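Local coordinates for Serine/threonine-protein kinase pknE (Mycobacterium tuberculosis, PDB 2H34) that transfers phosphate from ATP to serine and threonine residues of proteins as a membrane-spanning mycobacterial kinase, and probably helps the bacterium survive in its host, at residues T70-P75 / T79-E84; D279-C284 / S288-A293; Y51-T56 / V62-M67. All coordinates share one frame; numbering follows the deposited sequence.

Contact 1: T70-P75 / T79-E84; sequences TLSSDP and TRMQRE
T79 meets P75 one helical turn back, in the first turn of helix 75-88, the C helix of the kinase N-lobe. The backbone bond T79 N to P75 O is 2.9 Å long and nearly straight, at 175°. The hydroxyl of T79 lies between its own backbone N and carbonyl carbon (chi1 56°). This turns OG1 back along the helix, and it also gives its proton to P75 O, at 2.9 Å. Two donors therefore grip one carbonyl oxygen. The methyl CG2 sits beside the backbone N and packs against the same oxygen. M81, modelled as selenomethionine, comes next. Its chain bends at chi2 (-142°) and reaches across to the loop. There it packs against S72, which is the centre of an inverse gamma turn. The exact fit of the end of the M81 chain is doubtful in the model. D74 caps the helix start: OD1 accepts from V76 N and OD2 from F77 N. The contact thus ties the loop after strand 60-66 to the helix that follows it. S72, M81 and Q82 all rest on L109 of strand 108-114. M81 also touches M67, just past strand 60-66, and M47 of the glycine-rich loop.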
loop_
_atom_site.group_PDB
_atom_site.type_symbol
_atom_site.label_atom_id
_atom_site.label_comp_id
_atom_site.label_asym_id
_atom_site.label_seq_id
_atom_site.Cartn_x
_atom_site.Cartn_y
_atom_site.Cartn_z
ATOM N N THR A 70 16.754 -3.608 -18.852
ATOM C CA THR A 70 17.422 -4.903 -18.604
ATOM C C THR A 70 18.474 -4.769 -17.493
ATOM O O THR A 70 19.664 -5.012 -17.718
ATOM C CB THR A 70 18.041 -5.473 -19.922
ATOM O OG1 THR A 70 17.077 -5.382 -20.977
ATOM C CG2 THR A 70 18.465 -6.930 -19.734
ATOM N N LEU A 71 18.008 -4.366 -16.309
ATOM C CA LEU A 71 18.868 -4.272 -15.129
ATOM C C LEU A 71 19.135 -5.664 -14.563
ATOM O O LEU A 71 20.203 -5.926 -13.997
ATOM C CB LEU A 71 18.258 -3.349 -14.060
ATOM C CG LEU A 71 17.179 -3.866 -13.100
ATOM C CD1 LEU A 71 17.277 -3.145 -11.764
ATOM C CD2 LEU A 71 15.782 -3.719 -13.703
ATOM N N SER A 72 18.162 -6.556 -14.746
ATOM C CA SER A 72 18.275 -7.933 -14.287
ATOM C C SER A 72 18.878 -8.858 -15.343
ATOM O O SER A 72 18.377 -9.961 -15.574
ATOM C CB SER A 72 16.916 -8.460 -13.857
ATOM O OG SER A 72 16.173 -8.878 -14.985
ATOM N N SER A 73 19.947 -8.404 -15.990
ATOM C CA SER A 73 20.837 -9.317 -16.685
ATOM C C SER A 73 21.481 -10.151 -15.584
ATOM O O SER A 73 21.851 -11.307 -15.787
ATOM C CB SER A 73 21.894 -8.545 -17.474
ATOM O OG SER A 73 21.290 -7.572 -18.308
ATOM N N ASP A 74 21.586 -9.528 -14.411
ATOM C CA ASP A 74 21.999 -10.173 -13.174
ATOM C C ASP A 74 20.932 -11.165 -12.694
ATOM O O ASP A 74 19.753 -10.814 -12.620
ATOM C CB ASP A 74 22.253 -9.095 -12.115
ATOM C CG ASP A 74 22.056 -9.597 -10.703
ATOM O OD1 ASP A 74 22.868 -10.430 -10.246
ATOM O OD2 ASP A 74 21.093 -9.145 -10.049
ATOM N N PRO A 75 21.343 -12.408 -12.368
ATOM C CA PRO A 75 20.396 -13.447 -11.944
ATOM C C PRO A 75 19.742 -13.174 -10.585
ATOM O O PRO A 75 18.686 -13.742 -10.292
ATOM C CB PRO A 75 21.262 -14.715 -11.872
ATOM C CG PRO A 75 22.541 -14.378 -12.580
ATOM C CD PRO A 75 22.728 -12.912 -12.389
ATOM N N THR A 79 15.797 -13.749 -10.614
ATOM C CA THR A 79 15.072 -14.727 -9.804
ATOM C C THR A 79 14.159 -14.099 -8.749
ATOM O O THR A 79 13.097 -14.646 -8.447
ATOM C CB THR A 79 16.024 -15.731 -9.128
ATOM O OG1 THR A 79 16.985 -15.017 -8.346
ATOM C CG2 THR A 79 16.740 -16.593 -10.172
ATOM N N ARG A 80 14.567 -12.957 -8.197
ATOM C CA ARG A 80 13.787 -12.282 -7.157
ATOM C C ARG A 80 12.470 -11.714 -7.685
ATOM O O ARG A 80 11.411 -11.951 -7.107
ATOM C CB ARG A 80 14.606 -11.178 -6.485
HETATM N N MSE A 81 12.541 -10.974 -8.789
HETATM C CA MSE A 81 11.358 -10.326 -9.351
HETATM C C MSE A 81 10.491 -11.287 -10.174
HETATM O O MSE A 81 9.438 -10.900 -10.684
HETATM C CB MSE A 81 11.751 -9.087 -10.165
HETATM C CG MSE A 81 12.288 -9.389 -11.556
HETATM SE SE MSE A 81 13.763 -8.213 -12.114
HETATM C CE MSE A 81 13.569 -8.414 -14.026
ATOM N N GLN A 82 10.937 -12.530 -10.310
ATOM C CA GLN A 82 10.087 -13.567 -10.876
ATOM C C GLN A 82 9.630 -14.514 -9.780
ATOM O O GLN A 82 8.725 -15.317 -9.990
ATOM C CB GLN A 82 10.782 -14.319 -12.016
ATOM C CG GLN A 82 11.819 -15.356 -11.591
ATOM C CD GLN A 82 12.858 -15.647 -12.678
ATOM O OE1 GLN A 82 13.880 -16.284 -12.418
ATOM N NE2 GLN A 82 12.601 -15.170 -13.893
ATOM N N ARG A 83 10.260 -14.412 -8.611
ATOM C CA ARG A 83 9.806 -15.136 -7.425
ATOM C C ARG A 83 8.543 -14.485 -6.866
ATOM O O ARG A 83 7.524 -15.155 -6.674
ATOM C CB ARG A 83 10.895 -15.199 -6.349
ATOM N N GLU A 84 8.606 -13.178 -6.618
ATOM C CA GLU A 84 7.458 -12.462 -6.071
ATOM C C GLU A 84 6.387 -12.198 -7.126
ATOM O O GLU A 84 5.229 -11.979 -6.790
ATOM C CB GLU A 84 7.885 -11.169 -5.373
ATOM C CG GLU A 84 8.559 -10.153 -6.272
ATOM C CD GLU A 84 9.466 -9.221 -5.500
ATOM O OE1 GLU A 84 10.354 -9.714 -4.768
ATOM O OE2 GLU A 84 9.297 -7.992 -5.630
#

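Contact 2: D279-C284 / S288-A293; sequences DRYVTC and SAAAHA
Y281 lays the hydroxyl end of its ring against the methyl of A290, in the second turn of helix 284-293, the last modelled helix of the kinase C-lobe. Its CG is anti to the carbonyl carbon (chi1 -57°), which sends the ring across to the helix. A290 CB meets the ring obliquely, 3.6 Å from Y281 CE2 and 3.3 Å from Y281 OH. V268 of helix 264-272 touches both side chains, and R271 adds to the packing on the tyrosine. C284 turns the other way. Its side chain packs against L147, I218 and L221, about 5 Å from a bound sodium ion. R280 takes no part in the packing on this helix; its guanidinium forms a salt bridge with E205. In protein kinases this arginine-glutamate pair characteristically joins the end of the activation segment to the C-lobe. T283 is the N-cap residue, and its OG1 accepts from D286 N. C284 N is held by D148 OD1 of helix 133-152. In S288 the hydroxyl stands beside the backbone N (chi1 -87°), and the side chain touches R141 of that same helix. The first turn is closed by S288 N donating to C284 O at 2.7 Å, with an N-H...O angle of 173°.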
loop_
_atom_site.group_PDB
_atom_site.type_symbol
_atom_site.label_atom_id
_atom_site.label_comp_id
_atom_site.label_asym_id
_atom_site.label_seq_id
_atom_site.Cartn_x
_atom_site.Cartn_y
_atom_site.Cartn_z
ATOM N N ASP A 279 2.948 -5.374 20.978
ATOM C CA ASP A 279 1.765 -4.714 21.533
ATOM C C ASP A 279 0.733 -4.330 20.497
ATOM O O ASP A 279 -0.350 -3.887 20.857
ATOM C CB ASP A 279 2.170 -3.474 22.295
ATOM C CG ASP A 279 3.285 -3.749 23.226
ATOM O OD1 ASP A 279 3.345 -4.902 23.701
ATOM O OD2 ASP A 279 4.109 -2.841 23.469
ATOM N N ARG A 280 1.075 -4.476 19.223
ATOM C CA ARG A 280 0.219 -3.993 18.154
ATOM C C ARG A 280 -0.727 -5.105 17.784
ATOM O O ARG A 280 -0.631 -6.201 18.341
ATOM C CB ARG A 280 1.040 -3.587 16.933
ATOM C CG ARG A 280 1.985 -2.439 17.182
ATOM C CD ARG A 280 2.799 -2.167 15.943
ATOM N NE ARG A 280 4.128 -1.646 16.252
ATOM C CZ ARG A 280 5.228 -1.988 15.586
ATOM N NH1 ARG A 280 5.150 -2.862 14.589
ATOM N NH2 ARG A 280 6.401 -1.465 15.910
ATOM N N TYR A 281 -1.633 -4.834 16.846
ATOM C CA TYR A 281 -2.494 -5.869 16.325
ATOM C C TYR A 281 -1.637 -6.840 15.548
ATOM O O TYR A 281 -0.634 -6.452 14.969
ATOM C CB TYR A 281 -3.571 -5.284 15.430
ATOM C CG TYR A 281 -4.442 -4.237 16.095
ATOM C CD1 TYR A 281 -4.168 -2.878 15.948
ATOM C CD2 TYR A 281 -5.553 -4.603 16.848
ATOM C CE1 TYR A 281 -4.971 -1.915 16.551
ATOM C CE2 TYR A 281 -6.360 -3.652 17.446
ATOM C CZ TYR A 281 -6.062 -2.318 17.299
ATOM O OH TYR A 281 -6.864 -1.377 17.883
ATOM N N VAL A 282 -2.024 -8.108 15.574
ATOM C CA VAL A 282 -1.274 -9.172 14.913
ATOM C C VAL A 282 -1.581 -9.203 13.414
ATOM O O VAL A 282 -0.735 -9.590 12.601
ATOM C CB VAL A 282 -1.565 -10.528 15.590
ATOM C CG1 VAL A 282 -0.986 -11.698 14.795
ATOM C CG2 VAL A 282 -0.972 -10.509 16.980
ATOM N N THR A 283 -2.798 -8.784 13.068
ATOM C CA THR A 283 -3.203 -8.630 11.679
ATOM C C THR A 283 -3.810 -7.261 11.345
ATOM O O THR A 283 -4.299 -6.531 12.214
ATOM C CB THR A 283 -4.237 -9.688 11.258
ATOM O OG1 THR A 283 -5.478 -9.423 11.916
ATOM C CG2 THR A 283 -3.747 -11.086 11.577
ATOM N N CYS A 284 -3.803 -6.951 10.056
ATOM C CA CYS A 284 -4.523 -5.817 9.547
ATOM C C CYS A 284 -6.007 -6.052 9.709
ATOM O O CYS A 284 -6.786 -5.096 9.831
ATOM C CB CYS A 284 -4.190 -5.621 8.077
ATOM S SG CYS A 284 -2.628 -4.799 7.831
ATOM N N SER A 288 -8.478 -3.516 11.290
ATOM C CA SER A 288 -9.740 -3.176 10.641
ATOM C C SER A 288 -10.869 -3.361 11.620
ATOM O O SER A 288 -11.676 -2.457 11.806
ATOM C CB SER A 288 -9.990 -4.045 9.401
ATOM O OG SER A 288 -9.396 -3.487 8.245
ATOM N N ALA A 289 -10.913 -4.525 12.263
ATOM C CA ALA A 289 -12.045 -4.858 13.109
ATOM C C ALA A 289 -12.183 -3.792 14.186
ATOM O O ALA A 289 -13.266 -3.225 14.372
ATOM C CB ALA A 289 -11.898 -6.254 13.704
ATOM N N ALA A 290 -11.068 -3.488 14.850
ATOM C CA ALA A 290 -11.043 -2.494 15.913
ATOM C C ALA A 290 -11.476 -1.137 15.388
ATOM O O ALA A 290 -12.248 -0.438 16.020
ATOM C CB ALA A 290 -9.653 -2.409 16.519
ATOM N N ALA A 291 -10.968 -0.779 14.216
ATOM C CA ALA A 291 -11.269 0.500 13.586
ATOM C C ALA A 291 -12.767 0.635 13.354
ATOM O O ALA A 291 -13.386 1.642 13.722
ATOM C CB ALA A 291 -10.521 0.605 12.281
ATOM N N HIS A 292 -13.331 -0.403 12.745
ATOM C CA HIS A 292 -14.755 -0.506 12.504
ATOM C C HIS A 292 -15.552 -0.324 13.794
ATOM O O HIS A 292 -16.457 0.509 13.873
ATOM C CB HIS A 292 -15.056 -1.871 11.891
ATOM C CG HIS A 292 -16.496 -2.072 11.545
ATOM N ND1 HIS A 292 -17.132 -1.355 10.552
ATOM C CD2 HIS A 292 -17.424 -2.913 12.054
ATOM C CE1 HIS A 292 -18.388 -1.746 10.463
ATOM N NE2 HIS A 292 -18.592 -2.689 11.365
ATOM N N ALA A 293 -15.185 -1.102 14.804
ATOM C CA ALA A 293 -15.851 -1.080 16.094
ATOM C C ALA A 293 -15.742 0.284 16.783
ATOM O O ALA A 293 -16.495 0.567 17.725
ATOM C CB ALA A 293 -15.287 -2.183 16.992
#

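Contact 3: Y51-T56 / V62-M67; sequences YEAEDT and VALKLM
Four backbone hydrogen bonds join Y51 and A53 to L64 and V62, each 2.8 Å from N to O. Y51 N gives to L64 O, and L64 N gives to Y51 O. A53 N gives to V62 O, and V62 N gives to A53 O. Three of them are close to straight. The bond from A53 N is more bent, at 142°. Y51-L64 and A53-V62 are therefore hydrogen-bonded antiparallel pairs. E52-A63 is the non-hydrogen-bonded pair between them. The strands are strongly twisted, with 120° between their directions.

Y51, A53, V62 and L64 point to one face of the sheet. On it A53 CB packs on L64 CB at 4.1 Å. A chi1 of -70° sets the Y51 ring beside the backbone N of its own residue, from where it extends toward L66. It crosses that side chain at about a right angle, and L66 CD1 meets the ring edge 4.0 Å from Y51 CD2. At the far end V62 CG2 comes to 3.5 Å from A53 O, and lies near CB of D55. The carboxylate of D55 is used in the turn, where OD1 accepts from R58 N. E52 and A63 point to the other face, and E52 reaches V42 of the predicted ATP site.

This is the second-to-third-strand hairpin of the kinase N-lobe. K65, the predicted ATP-binding lysine, forms a salt bridge with D177 in this apoenzyme. The paired backbone thus fixes the strand that presents K65, while the charged group is held by a residue outside the hairpin.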
loop_
_atom_site.group_PDB
_atom_site.type_symbol
_atom_site.label_atom_id
_atom_site.label_comp_id
_atom_site.label_asym_id
_atom_site.label_seq_id
_atom_site.Cartn_x
_atom_site.Cartn_y
_atom_site.Cartn_z
ATOM N N TYR A 51 3.599 0.864 -17.911
ATOM C CA TYR A 51 2.887 1.551 -18.976
ATOM C C TYR A 51 1.496 0.947 -19.068
ATOM O O TYR A 51 1.307 -0.224 -18.735
ATOM C CB TYR A 51 3.585 1.337 -20.323
ATOM C CG TYR A 51 4.924 2.018 -20.508
ATOM C CD1 TYR A 51 5.019 3.405 -20.647
ATOM C CD2 TYR A 51 6.097 1.267 -20.605
ATOM C CE1 TYR A 51 6.255 4.028 -20.842
ATOM C CE2 TYR A 51 7.332 1.879 -20.803
ATOM C CZ TYR A 51 7.404 3.255 -20.919
ATOM O OH TYR A 51 8.626 3.851 -21.109
ATOM N N GLU A 52 0.527 1.742 -19.520
ATOM C CA GLU A 52 -0.730 1.199 -20.035
ATOM C C GLU A 52 -0.421 0.600 -21.397
ATOM O O GLU A 52 0.435 1.120 -22.117
ATOM C CB GLU A 52 -1.790 2.292 -20.176
ATOM C CG GLU A 52 -2.326 2.825 -18.852
ATOM C CD GLU A 52 -2.858 4.257 -18.938
ATOM O OE1 GLU A 52 -2.569 4.962 -19.935
ATOM O OE2 GLU A 52 -3.553 4.691 -17.991
ATOM N N ALA A 53 -1.095 -0.491 -21.753
ATOM C CA ALA A 53 -0.748 -1.227 -22.970
ATOM C C ALA A 53 -1.913 -2.010 -23.557
ATOM O O ALA A 53 -2.706 -2.590 -22.822
ATOM C CB ALA A 53 0.423 -2.156 -22.696
ATOM N N GLU A 54 -2.008 -2.038 -24.884
ATOM C CA GLU A 54 -3.046 -2.823 -25.548
ATOM C C GLU A 54 -2.562 -4.215 -25.907
ATOM O O GLU A 54 -1.692 -4.372 -26.767
ATOM C CB GLU A 54 -3.548 -2.141 -26.819
ATOM C CG GLU A 54 -4.816 -2.805 -27.357
ATOM C CD GLU A 54 -4.890 -2.847 -28.869
ATOM O OE1 GLU A 54 -4.635 -1.807 -29.518
ATOM O OE2 GLU A 54 -5.227 -3.928 -29.402
ATOM N N ASP A 55 -3.141 -5.222 -25.258
ATOM C CA ASP A 55 -2.903 -6.605 -25.634
ATOM C C ASP A 55 -3.675 -6.874 -26.913
ATOM O O ASP A 55 -4.904 -6.924 -26.896
ATOM C CB ASP A 55 -3.380 -7.537 -24.524
ATOM C CG ASP A 55 -3.020 -8.994 -24.778
ATOM O OD1 ASP A 55 -3.129 -9.467 -25.932
ATOM O OD2 ASP A 55 -2.643 -9.676 -23.806
ATOM N N THR A 56 -2.948 -7.041 -28.013
ATOM C CA THR A 56 -3.546 -7.142 -29.352
ATOM C C THR A 56 -4.070 -8.542 -29.681
ATOM O O THR A 56 -4.949 -8.701 -30.528
ATOM C CB THR A 56 -2.552 -6.704 -30.444
ATOM O OG1 THR A 56 -1.344 -7.460 -30.314
ATOM C CG2 THR A 56 -2.231 -5.222 -30.321
ATOM N N VAL A 62 -4.482 -3.401 -20.866
ATOM C CA VAL A 62 -3.936 -3.897 -19.611
ATOM C C VAL A 62 -2.834 -2.986 -19.088
ATOM O O VAL A 62 -2.309 -2.150 -19.822
ATOM C CB VAL A 62 -3.417 -5.360 -19.751
ATOM C CG1 VAL A 62 -4.554 -6.299 -20.120
ATOM C CG2 VAL A 62 -2.305 -5.453 -20.784
ATOM N N ALA A 63 -2.504 -3.138 -17.809
ATOM C CA ALA A 63 -1.342 -2.476 -17.237
ATOM C C ALA A 63 -0.145 -3.404 -17.386
ATOM O O ALA A 63 -0.238 -4.595 -17.097
ATOM C CB ALA A 63 -1.586 -2.137 -15.776
ATOM N N LEU A 64 0.969 -2.867 -17.868
ATOM C CA LEU A 64 2.148 -3.684 -18.086
ATOM C C LEU A 64 3.382 -3.071 -17.449
ATOM O O LEU A 64 3.774 -1.952 -17.781
ATOM C CB LEU A 64 2.368 -3.921 -19.580
ATOM C CG LEU A 64 3.622 -4.698 -19.999
ATOM C CD1 LEU A 64 3.644 -6.106 -19.420
ATOM C CD2 LEU A 64 3.737 -4.750 -21.514
ATOM N N LYS A 65 3.981 -3.819 -16.527
ATOM C CA LYS A 65 5.209 -3.400 -15.878
ATOM C C LYS A 65 6.391 -3.974 -16.631
ATOM O O LYS A 65 6.441 -5.177 -16.886
ATOM C CB LYS A 65 5.239 -3.872 -14.425
ATOM C CG LYS A 65 6.551 -3.574 -13.703
ATOM C CD LYS A 65 6.617 -4.226 -12.330
ATOM C CE LYS A 65 5.950 -3.365 -11.273
ATOM N NZ LYS A 65 5.681 -4.153 -10.041
ATOM N N LEU A 66 7.338 -3.104 -16.985
ATOM C CA LEU A 66 8.576 -3.509 -17.655
ATOM C C LEU A 66 9.782 -3.173 -16.801
ATOM O O LEU A 66 10.029 -2.003 -16.499
ATOM C CB LEU A 66 8.715 -2.811 -19.004
ATOM C CG LEU A 66 7.741 -3.204 -20.108
ATOM C CD1 LEU A 66 7.868 -2.230 -21.266
ATOM C CD2 LEU A 66 7.995 -4.632 -20.566
HETATM N N MSE A 67 10.537 -4.201 -16.423
HETATM C CA MSE A 67 11.711 -4.014 -15.570
HETATM C C MSE A 67 12.835 -3.366 -16.400
HETATM O O MSE A 67 13.380 -4.096 -17.310
HETATM C CB MSE A 67 12.174 -5.347 -14.985
HETATM C CG MSE A 67 11.068 -6.398 -14.805
HETATM SE SE MSE A 67 9.717 -6.025 -13.422
HETATM C CE MSE A 67 9.116 -7.885 -13.039
#

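How the contacts relate
Contacts 1 and 3 both belong to the N-lobe. Their centres are 18 Å apart, and they touch through the packing of M81 on M67. Strand 60-66 of contact 3 leads through the loop of contact 1 into helix 75-88. Around the predicted ATP site, K65 comes from contact 3, and the side chains of M81 and K65 are about 7 Å apart. E84 is probably the helix glutamate that pairs with this lysine in active kinases. Here E84 OE2 is 6.9 Å from K65 NZ, consistent with an inactive arrangement. Contact 2 lies in the C-lobe, with its centre about 35 Å from that of contact 1 and 36 Å from that of contact 3. Its C284 side chain is about 10 Å from that of D159, the predicted proton acceptor.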